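Local coordinates for protein separin (Saccharomyces cerevisiae, PDB 5U1T) that cleaves the MCD1/SCC1 subunit of cohesin at the onset of anaphase as a caspase-like cysteine protease, inactivated by securin for most of the cell cycle, at residues Q1268-R1273 with F1313-L1318; E1256-K1261 with W1288-F1293; K953-S958 with S1054-I1059. One frame throughout, in Å; residues are numbered along the deposited sequence.

Contact 1 of 3, residues Q1268-R1273 with F1313-L1318; sequences QNLPSR and FVLDIL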
loop_
_atom_site.group_PDB
_atom_site.type_symbol
_atom_site.label_atom_id
_atom_site.label_comp_id
_atom_site.label_asym_id
_atom_site.label_seq_id
_atom_site.Cartn_x
_atom_site.Cartn_y
_atom_site.Cartn_z
ATOM N N GLN A 1268 67.321 38.839 -13.667
ATOM C CA GLN A 1268 68.742 38.559 -13.645
ATOM C C GLN A 1268 69.068 37.195 -13.046
ATOM O O GLN A 1268 70.193 36.720 -13.171
ATOM C CB GLN A 1268 69.483 39.666 -12.890
ATOM C CG GLN A 1268 69.345 39.620 -11.380
ATOM C CD GLN A 1268 70.079 40.783 -10.670
ATOM O OE1 GLN A 1268 69.443 41.751 -10.186
ATOM N NE2 GLN A 1268 71.423 40.684 -10.606
ATOM N N ASN A 1269 68.086 36.539 -12.441
ATOM C CA ASN A 1269 68.372 35.322 -11.688
ATOM C C ASN A 1269 67.656 34.046 -12.142
ATOM O O ASN A 1269 67.994 32.955 -11.678
ATOM C CB ASN A 1269 68.067 35.576 -10.221
ATOM C CG ASN A 1269 69.049 36.519 -9.597
ATOM O OD1 ASN A 1269 70.260 36.350 -9.759
ATOM N ND2 ASN A 1269 68.545 37.543 -8.903
ATOM N N LEU A 1270 66.684 34.193 -13.041
ATOM C CA LEU A 1270 65.999 33.053 -13.662
ATOM C C LEU A 1270 66.566 32.724 -15.050
ATOM O O LEU A 1270 66.541 33.561 -15.941
ATOM C CB LEU A 1270 64.505 33.338 -13.784
ATOM C CG LEU A 1270 63.554 32.935 -12.665
ATOM C CD1 LEU A 1270 64.188 33.089 -11.315
ATOM C CD2 LEU A 1270 62.293 33.772 -12.778
ATOM N N PRO A 1271 67.038 31.485 -15.245
ATOM C CA PRO A 1271 67.667 31.070 -16.502
ATOM C C PRO A 1271 66.853 31.439 -17.732
ATOM O O PRO A 1271 67.423 31.774 -18.769
ATOM C CB PRO A 1271 67.758 29.550 -16.378
ATOM C CG PRO A 1271 67.578 29.240 -14.979
ATOM C CD PRO A 1271 66.845 30.359 -14.318
ATOM N N SER A 1272 65.534 31.381 -17.626
ATOM C CA SER A 1272 64.687 31.654 -18.768
ATOM C C SER A 1272 64.747 33.114 -19.175
ATOM O O SER A 1272 64.785 33.433 -20.364
ATOM C CB SER A 1272 63.247 31.268 -18.467
ATOM O OG SER A 1272 62.551 31.081 -19.681
ATOM N N ARG A 1273 64.751 34.003 -18.183
ATOM C CA ARG A 1273 64.675 35.429 -18.459
ATOM C C ARG A 1273 66.050 35.921 -18.854
ATOM O O ARG A 1273 66.199 36.905 -19.566
ATOM C CB ARG A 1273 64.116 36.171 -17.255
ATOM C CG ARG A 1273 62.625 36.102 -17.211
ATOM C CD ARG A 1273 62.052 36.195 -15.821
ATOM N NE ARG A 1273 60.696 35.661 -15.819
ATOM C CZ ARG A 1273 59.580 36.352 -15.586
ATOM N NH1 ARG A 1273 59.607 37.648 -15.284
ATOM N NH2 ARG A 1273 58.423 35.707 -15.640
ATOM N N PHE A 1313 56.096 28.963 -5.280
ATOM C CA PHE A 1313 54.794 29.329 -5.768
ATOM C C PHE A 1313 54.918 30.127 -7.057
ATOM O O PHE A 1313 54.249 29.826 -8.052
ATOM C CB PHE A 1313 54.030 30.119 -4.702
ATOM C CG PHE A 1313 52.658 30.512 -5.127
ATOM C CD1 PHE A 1313 51.727 29.535 -5.479
ATOM C CD2 PHE A 1313 52.294 31.840 -5.191
ATOM C CE1 PHE A 1313 50.448 29.882 -5.891
ATOM C CE2 PHE A 1313 51.020 32.204 -5.594
ATOM C CZ PHE A 1313 50.092 31.220 -5.953
ATOM N N VAL A 1314 55.794 31.135 -7.044
ATOM C CA VAL A 1314 55.966 31.991 -8.205
ATOM C C VAL A 1314 56.617 31.223 -9.375
ATOM O O VAL A 1314 56.151 31.299 -10.518
ATOM C CB VAL A 1314 56.784 33.249 -7.843
ATOM C CG1 VAL A 1314 56.879 34.178 -9.033
ATOM C CG2 VAL A 1314 56.109 33.969 -6.683
ATOM N N LEU A 1315 57.671 30.470 -9.084
ATOM C CA LEU A 1315 58.265 29.598 -10.080
ATOM C C LEU A 1315 57.213 28.674 -10.692
ATOM O O LEU A 1315 57.197 28.448 -11.901
ATOM C CB LEU A 1315 59.394 28.774 -9.469
ATOM C CG LEU A 1315 60.600 29.533 -8.932
ATOM C CD1 LEU A 1315 61.716 28.586 -8.561
ATOM C CD2 LEU A 1315 61.069 30.541 -9.942
ATOM N N ASP A 1316 56.323 28.152 -9.853
ATOM C CA ASP A 1316 55.262 27.291 -10.338
ATOM C C ASP A 1316 54.339 28.056 -11.288
ATOM O O ASP A 1316 54.011 27.548 -12.345
ATOM C CB ASP A 1316 54.474 26.686 -9.183
ATOM C CG ASP A 1316 55.105 25.424 -8.637
ATOM O OD1 ASP A 1316 56.061 24.906 -9.239
ATOM O OD2 ASP A 1316 54.629 24.930 -7.601
ATOM N N ILE A 1317 53.934 29.271 -10.939
ATOM C CA ILE A 1317 53.091 30.056 -11.839
ATOM C C ILE A 1317 53.738 30.187 -13.211
ATOM O O ILE A 1317 53.091 29.969 -14.237
ATOM C CB ILE A 1317 52.816 31.474 -11.317
ATOM C CG1 ILE A 1317 52.133 31.442 -9.940
ATOM C CG2 ILE A 1317 51.996 32.264 -12.347
ATOM C CD1 ILE A 1317 51.693 32.817 -9.414
ATOM N N LEU A 1318 55.018 30.522 -13.238
ATOM C CA LEU A 1318 55.716 30.661 -14.502
ATOM C C LEU A 1318 55.855 29.326 -15.211
ATOM O O LEU A 1318 55.733 29.261 -16.428
ATOM C CB LEU A 1318 57.090 31.287 -14.277
ATOM C CG LEU A 1318 57.026 32.582 -13.477
ATOM C CD1 LEU A 1318 58.432 33.067 -13.147
ATOM C CD2 LEU A 1318 56.236 33.629 -14.244
#
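Arg1273 and Leu1318 both set CG beside their own backbone N, with chi1 at -82° and -52°; the arginine chain then runs straight from CG to NE and carries its guanidinium to the leucine's methyl groups. The motif is a helix face, within 1303-1320, packed against the break between helix 1252-1269 and helix 1271-1275. Leu1270 marks that break: it is the first residue to leave helical geometry after one helix and the N-cap of the next, with a psi of 122°, and its side chain is directed at the facing helix. Its CD2 lies 3.9 Å from CD1 of Leu1318, the two side chains crossing at about a right angle, while its CD1 is 4.3 Å from CD2 of Leu1315, a looser touch one helical turn earlier. Leu1318 thus touches both a leucine and an arginine, which reach its CD1 from directions about a right angle apart. The guanidinium comes to it obliquely. The polar end finds its partners outside the two segments: NH2 makes a salt bridge with Glu1323 and a hydrogen bond to the carbonyl O of Ile1283, two partners that would hold the group beside the leucine. Arg1273 also packs on Tyr1263 and His1267 of helix 1252-1269. Across the contact, Arg1273 NH2 reaches Leu1318 CD2 at 3.3 Å and Leu1318 CD1 at 3.6 Å.

Contact 2 of 3, residues E1256-K1261 with W1288-F1293; sequences EKFKDK and WVIELF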
loop_
_atom_site.group_PDB
_atom_site.type_symbol
_atom_site.label_atom_id
_atom_site.label_comp_id
_atom_site.label_asym_id
_atom_site.label_seq_id
_atom_site.Cartn_x
_atom_site.Cartn_y
_atom_site.Cartn_z
ATOM N N GLU A 1256 54.790 49.729 -5.878
ATOM C CA GLU A 1256 55.202 49.870 -7.265
ATOM C C GLU A 1256 56.713 49.898 -7.439
ATOM O O GLU A 1256 57.226 49.390 -8.433
ATOM C CB GLU A 1256 54.577 51.125 -7.865
ATOM C CG GLU A 1256 53.155 50.884 -8.337
ATOM C CD GLU A 1256 53.091 49.805 -9.421
ATOM O OE1 GLU A 1256 54.060 49.713 -10.231
ATOM O OE2 GLU A 1256 52.086 49.051 -9.454
ATOM N N LYS A 1257 57.430 50.475 -6.479
ATOM C CA LYS A 1257 58.882 50.447 -6.546
ATOM C C LYS A 1257 59.348 49.025 -6.232
ATOM O O LYS A 1257 60.299 48.526 -6.841
ATOM C CB LYS A 1257 59.524 51.481 -5.601
ATOM C CG LYS A 1257 60.976 51.893 -6.029
ATOM C CD LYS A 1257 61.465 53.207 -5.361
ATOM C CE LYS A 1257 62.960 53.538 -5.645
ATOM N NZ LYS A 1257 63.254 53.935 -7.060
ATOM N N PHE A 1258 58.662 48.348 -5.318
ATOM C CA PHE A 1258 59.008 46.956 -5.046
ATOM C C PHE A 1258 58.791 46.060 -6.271
ATOM O O PHE A 1258 59.518 45.076 -6.475
ATOM C CB PHE A 1258 58.213 46.377 -3.877
ATOM C CG PHE A 1258 58.526 44.933 -3.623
ATOM C CD1 PHE A 1258 59.744 44.565 -3.073
ATOM C CD2 PHE A 1258 57.626 43.941 -3.974
ATOM C CE1 PHE A 1258 60.052 43.252 -2.851
ATOM C CE2 PHE A 1258 57.927 42.604 -3.757
ATOM C CZ PHE A 1258 59.137 42.257 -3.193
ATOM N N LYS A 1259 57.788 46.403 -7.074
ATOM C CA LYS A 1259 57.437 45.576 -8.214
ATOM C C LYS A 1259 58.528 45.671 -9.294
ATOM O O LYS A 1259 58.920 44.649 -9.877
ATOM C CB LYS A 1259 56.061 45.973 -8.767
ATOM C CG LYS A 1259 55.499 44.973 -9.755
ATOM C CD LYS A 1259 54.009 45.119 -9.862
ATOM C CE LYS A 1259 53.620 46.030 -10.987
ATOM N NZ LYS A 1259 52.353 45.536 -11.598
ATOM N N ASP A 1260 59.022 46.886 -9.533
ATOM C CA ASP A 1260 60.140 47.104 -10.448
ATOM C C ASP A 1260 61.340 46.255 -10.047
ATOM O O ASP A 1260 61.953 45.583 -10.880
ATOM C CB ASP A 1260 60.542 48.578 -10.475
ATOM C CG ASP A 1260 59.625 49.426 -11.336
ATOM O OD1 ASP A 1260 58.840 48.874 -12.124
ATOM O OD2 ASP A 1260 59.701 50.670 -11.235
ATOM N N LYS A 1261 61.660 46.286 -8.757
ATOM C CA LYS A 1261 62.816 45.562 -8.227
ATOM C C LYS A 1261 62.639 44.045 -8.315
ATOM O O LYS A 1261 63.505 43.328 -8.843
ATOM C CB LYS A 1261 63.072 45.983 -6.778
ATOM C CG LYS A 1261 63.587 47.410 -6.648
ATOM C CD LYS A 1261 64.996 47.532 -7.175
ATOM C CE LYS A 1261 65.586 48.868 -6.761
ATOM N NZ LYS A 1261 67.097 48.900 -6.776
ATOM N N TRP A 1288 48.735 40.552 -6.370
ATOM C CA TRP A 1288 48.476 40.048 -5.030
ATOM C C TRP A 1288 49.476 38.968 -4.683
ATOM O O TRP A 1288 49.704 38.698 -3.510
ATOM C CB TRP A 1288 47.048 39.520 -4.889
ATOM C CG TRP A 1288 46.755 38.284 -5.682
ATOM C CD1 TRP A 1288 46.243 38.241 -6.938
ATOM C CD2 TRP A 1288 46.957 36.914 -5.281
ATOM N NE1 TRP A 1288 46.107 36.938 -7.349
ATOM C CE2 TRP A 1288 46.538 36.101 -6.356
ATOM C CE3 TRP A 1288 47.444 36.298 -4.121
ATOM C CZ2 TRP A 1288 46.583 34.700 -6.309
ATOM C CZ3 TRP A 1288 47.496 34.896 -4.078
ATOM C CH2 TRP A 1288 47.070 34.120 -5.169
ATOM N N VAL A 1289 50.077 38.355 -5.697
ATOM C CA VAL A 1289 51.120 37.352 -5.475
ATOM C C VAL A 1289 52.422 38.030 -5.052
ATOM O O VAL A 1289 53.104 37.582 -4.125
ATOM C CB VAL A 1289 51.371 36.506 -6.734
ATOM C CG1 VAL A 1289 52.546 35.546 -6.532
ATOM C CG2 VAL A 1289 50.097 35.750 -7.137
ATOM N N ILE A 1290 52.743 39.117 -5.753
ATOM C CA ILE A 1290 53.874 39.958 -5.420
ATOM C C ILE A 1290 53.698 40.513 -4.017
ATOM O O ILE A 1290 54.644 40.505 -3.239
ATOM C CB ILE A 1290 54.041 41.106 -6.446
ATOM C CG1 ILE A 1290 54.106 40.528 -7.863
ATOM C CG2 ILE A 1290 55.288 41.936 -6.162
ATOM C CD1 ILE A 1290 54.140 41.587 -8.958
ATOM N N GLU A 1291 52.482 40.953 -3.683
ATOM C CA GLU A 1291 52.197 41.541 -2.367
ATOM C C GLU A 1291 52.500 40.587 -1.228
ATOM O O GLU A 1291 52.782 41.007 -0.115
ATOM C CB GLU A 1291 50.740 41.991 -2.262
ATOM C CG GLU A 1291 50.428 43.246 -3.039
ATOM C CD GLU A 1291 48.939 43.525 -3.123
ATOM O OE1 GLU A 1291 48.523 44.417 -3.914
ATOM O OE2 GLU A 1291 48.186 42.845 -2.392
ATOM N N LEU A 1292 52.429 39.294 -1.503
ATOM C CA LEU A 1292 52.673 38.301 -0.467
ATOM C C LEU A 1292 54.093 38.427 0.070
ATOM O O LEU A 1292 54.335 38.149 1.234
ATOM C CB LEU A 1292 52.431 36.891 -0.998
ATOM C CG LEU A 1292 50.977 36.458 -1.180
ATOM C CD1 LEU A 1292 50.927 35.038 -1.709
ATOM C CD2 LEU A 1292 50.234 36.589 0.133
ATOM N N PHE A 1293 55.025 38.845 -0.784
ATOM C CA PHE A 1293 56.426 38.996 -0.392
ATOM C C PHE A 1293 56.566 40.128 0.615
ATOM O O PHE A 1293 57.181 39.954 1.667
ATOM C CB PHE A 1293 57.318 39.237 -1.621
ATOM C CG PHE A 1293 57.581 37.993 -2.421
ATOM C CD1 PHE A 1293 56.688 37.582 -3.405
ATOM C CD2 PHE A 1293 58.698 37.214 -2.161
ATOM C CE1 PHE A 1293 56.903 36.428 -4.113
ATOM C CE2 PHE A 1293 58.927 36.063 -2.874
ATOM C CZ PHE A 1293 58.025 35.667 -3.852
#
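The Phe1258 ring meets Ile1290 at its edge, near the ring plane, with CE2 3.6 Å from the isoleucine CG2. Phe1293 comes to the same ring through its CB, obliquely, 4.0 Å from Phe1258 CE2 and 3.9 Å from Phe1258 CZ, so this is no ring stack. The carbonyl O of Ile1290 lies in plane at the edge of the Phe1293 ring. The motif is a near-perpendicular helix pair: the short axes of 1256-1261 and 1288-1293 cross at 94° with a closest approach of 10.6 Å, so few residues meet and 182 Å² is buried. Phe1258 turns its ring toward the crossing because CG lies opposite the backbone N (chi1 178°), and the aromatic and Ile1290 slide past each other in opposite directions. An alanine in place of the Phe1258 ring is likely to leave Ile1290 CG2 and Phe1293 CB without their shared partner and open a gap there. Ile1290 has a second partner in Lys1259, whose chain bends at chi3 and chi4 and ends in a salt bridge from NZ to Asp1287; the aliphatic part of the lysine crosses the isoleucine at about a right angle, Lys1259 CD lying 3.6 Å from Ile1290 CD1.

Contact 3 of 3, residues K953-S958 with S1054-I1059; sequences KGMFES and SNITSI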
loop_
_atom_site.group_PDB
_atom_site.type_symbol
_atom_site.label_atom_id
_atom_site.label_comp_id
_atom_site.label_asym_id
_atom_site.label_seq_id
_atom_site.Cartn_x
_atom_site.Cartn_y
_atom_site.Cartn_z
ATOM N N LYS A 953 51.043 15.989 -13.346
ATOM C CA LYS A 953 51.137 15.324 -12.061
ATOM C C LYS A 953 51.732 16.216 -10.980
ATOM O O LYS A 953 51.263 16.218 -9.838
ATOM C CB LYS A 953 51.975 14.066 -12.172
ATOM C CG LYS A 953 51.738 13.122 -11.012
ATOM C CD LYS A 953 53.027 12.831 -10.260
ATOM C CE LYS A 953 52.795 11.679 -9.297
ATOM N NZ LYS A 953 51.778 10.748 -9.889
ATOM N N GLY A 954 52.774 16.961 -11.343
ATOM C CA GLY A 954 53.409 17.886 -10.431
ATOM C C GLY A 954 52.523 19.074 -10.133
ATOM O O GLY A 954 52.467 19.553 -9.009
ATOM N N MET A 955 51.780 19.497 -11.115
ATOM C CA MET A 955 50.895 20.594 -10.939
ATOM C C MET A 955 49.807 20.273 -9.957
ATOM O O MET A 955 49.391 21.122 -9.227
ATOM C CB MET A 955 50.286 20.921 -12.266
ATOM C CG MET A 955 49.446 22.156 -12.269
ATOM S SD MET A 955 48.848 22.327 -13.917
ATOM C CE MET A 955 48.008 23.856 -13.742
ATOM N N PHE A 956 49.341 19.041 -9.935
ATOM C CA PHE A 956 48.261 18.661 -9.003
ATOM C C PHE A 956 48.775 18.528 -7.576
ATOM O O PHE A 956 47.987 18.457 -6.637
ATOM C CB PHE A 956 47.572 17.347 -9.416
ATOM C CG PHE A 956 46.964 17.383 -10.791
ATOM C CD1 PHE A 956 46.561 18.581 -11.364
ATOM C CD2 PHE A 956 46.827 16.229 -11.527
ATOM C CE1 PHE A 956 46.019 18.622 -12.646
ATOM C CE2 PHE A 956 46.291 16.264 -12.820
ATOM C CZ PHE A 956 45.887 17.463 -13.376
ATOM N N GLU A 957 50.091 18.493 -7.426
ATOM C CA GLU A 957 50.731 18.436 -6.123
ATOM C C GLU A 957 51.330 19.782 -5.734
ATOM O O GLU A 957 52.282 19.859 -4.947
ATOM C CB GLU A 957 51.822 17.375 -6.132
ATOM C CG GLU A 957 51.290 15.955 -6.214
ATOM C CD GLU A 957 52.370 14.976 -6.623
ATOM O OE1 GLU A 957 53.570 15.350 -6.504
ATOM O OE2 GLU A 957 52.008 13.849 -7.085
ATOM N N SER A 958 50.791 20.847 -6.311
ATOM C CA SER A 958 51.316 22.175 -6.089
ATOM C C SER A 958 50.204 23.078 -5.655
ATOM O O SER A 958 49.059 22.911 -6.087
ATOM C CB SER A 958 51.961 22.736 -7.357
ATOM O OG SER A 958 53.305 22.331 -7.456
ATOM N N SER A 1054 43.397 28.080 -15.965
ATOM C CA SER A 1054 43.939 29.430 -15.899
ATOM C C SER A 1054 45.436 29.450 -15.635
ATOM O O SER A 1054 46.111 30.410 -15.980
ATOM C CB SER A 1054 43.246 30.206 -14.816
ATOM O OG SER A 1054 43.298 29.415 -13.651
ATOM N N ASN A 1055 45.942 28.390 -15.017
ATOM C CA ASN A 1055 47.367 28.255 -14.804
ATOM C C ASN A 1055 48.113 27.729 -16.034
ATOM O O ASN A 1055 49.337 27.671 -16.041
ATOM C CB ASN A 1055 47.627 27.340 -13.611
ATOM C CG ASN A 1055 47.493 28.057 -12.299
ATOM O OD1 ASN A 1055 48.458 28.620 -11.792
ATOM N ND2 ASN A 1055 46.292 28.057 -11.741
ATOM N N ILE A 1056 47.357 27.396 -17.083
ATOM C CA ILE A 1056 47.830 26.621 -18.242
ATOM C C ILE A 1056 47.662 27.403 -19.551
ATOM O O ILE A 1056 48.393 27.194 -20.521
ATOM C CB ILE A 1056 47.068 25.257 -18.269
ATOM C CG1 ILE A 1056 47.801 24.236 -17.395
ATOM C CG2 ILE A 1056 46.750 24.724 -19.669
ATOM C CD1 ILE A 1056 49.254 24.239 -17.566
ATOM N N THR A 1057 46.713 28.333 -19.557
ATOM C CA THR A 1057 46.392 29.134 -20.734
ATOM C C THR A 1057 45.656 30.374 -20.244
ATOM O O THR A 1057 45.458 30.545 -19.042
ATOM C CB THR A 1057 45.543 28.335 -21.769
ATOM O OG1 THR A 1057 45.146 29.178 -22.854
ATOM C CG2 THR A 1057 44.302 27.759 -21.125
ATOM N N SER A 1058 45.296 31.260 -21.158
ATOM C CA SER A 1058 44.485 32.415 -20.816
ATOM C C SER A 1058 43.083 32.178 -21.357
ATOM O O SER A 1058 42.904 31.765 -22.511
ATOM C CB SER A 1058 45.089 33.683 -21.383
ATOM O OG SER A 1058 46.470 33.737 -21.059
ATOM N N ILE A 1059 42.075 32.412 -20.530
ATOM C CA ILE A 1059 40.748 31.927 -20.886
ATOM C C ILE A 1059 39.725 33.027 -21.177
ATOM O O ILE A 1059 39.833 34.153 -20.681
ATOM C CB ILE A 1059 40.206 30.993 -19.782
ATOM C CG1 ILE A 1059 40.985 31.190 -18.466
ATOM C CG2 ILE A 1059 40.312 29.536 -20.239
ATOM C CD1 ILE A 1059 40.642 32.478 -17.697
#
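Asn1055, next to Ser1054 of helix 1036-1054, offers its CB to the terminal methyl of Met955: CE and CB are 3.5 Å apart. Its amide is engaged elsewhere, ND2 donating to the carbonyl O of Thr1051 in the preceding helix and to that of Gly961 in strand 960-962, so the methionine meets carbon while the polar end ties the loop to helix and strand. Ile1056 follows and takes the other share of the same methyl, its CG1 standing 3.7 Å from Met955 CE. The sulfur is a little farther off, Met955 SD lying 4.1 Å from Ile1056 CG1. One fully extended side chain makes both meetings possible: all three torsions of Met955 are within 7° of 180°, which lets CE span the gap between backbones whose Met955 CA and Asn1055 CA are 9.3 Å apart. Met955 itself opens a type I beta turn that ends at Ser958. The contact joins helix 950-955 and its following turn to the loop between helix 1036-1054 and helix 1062-1072: Met955 also packs on Leu960 of strand 960-962 and Ile1052 of helix 1036-1054, while Phe1320 of helix 1303-1320 touches both Met955 and Ile1056.

All three contacts bury the residues that touch, except for the partly exposed Lys1259 of contact 2, and all lie away from the probable catalytic cysteine, Cys1497. Contacts 1 and 2 share helix 1252-1269 and join directly: Val1314 CG2 packs 3.6 Å from Phe1293 CE1, and Val1289 touches Phe1313, Val1314 and Ile1317. Contact 3 meets contact 1 through a polar link, a probable hydrogen bond between Asp1316 OD2 and Ser958 OG, but comes no nearer to contact 2 than about 8 Å between nearest atoms. The chemistry differs with the place: leucine packing with one arginine alongside at a helix break, an aromatic edge with aliphatic carbons where helices cross, and a single methionine methyl against a loop.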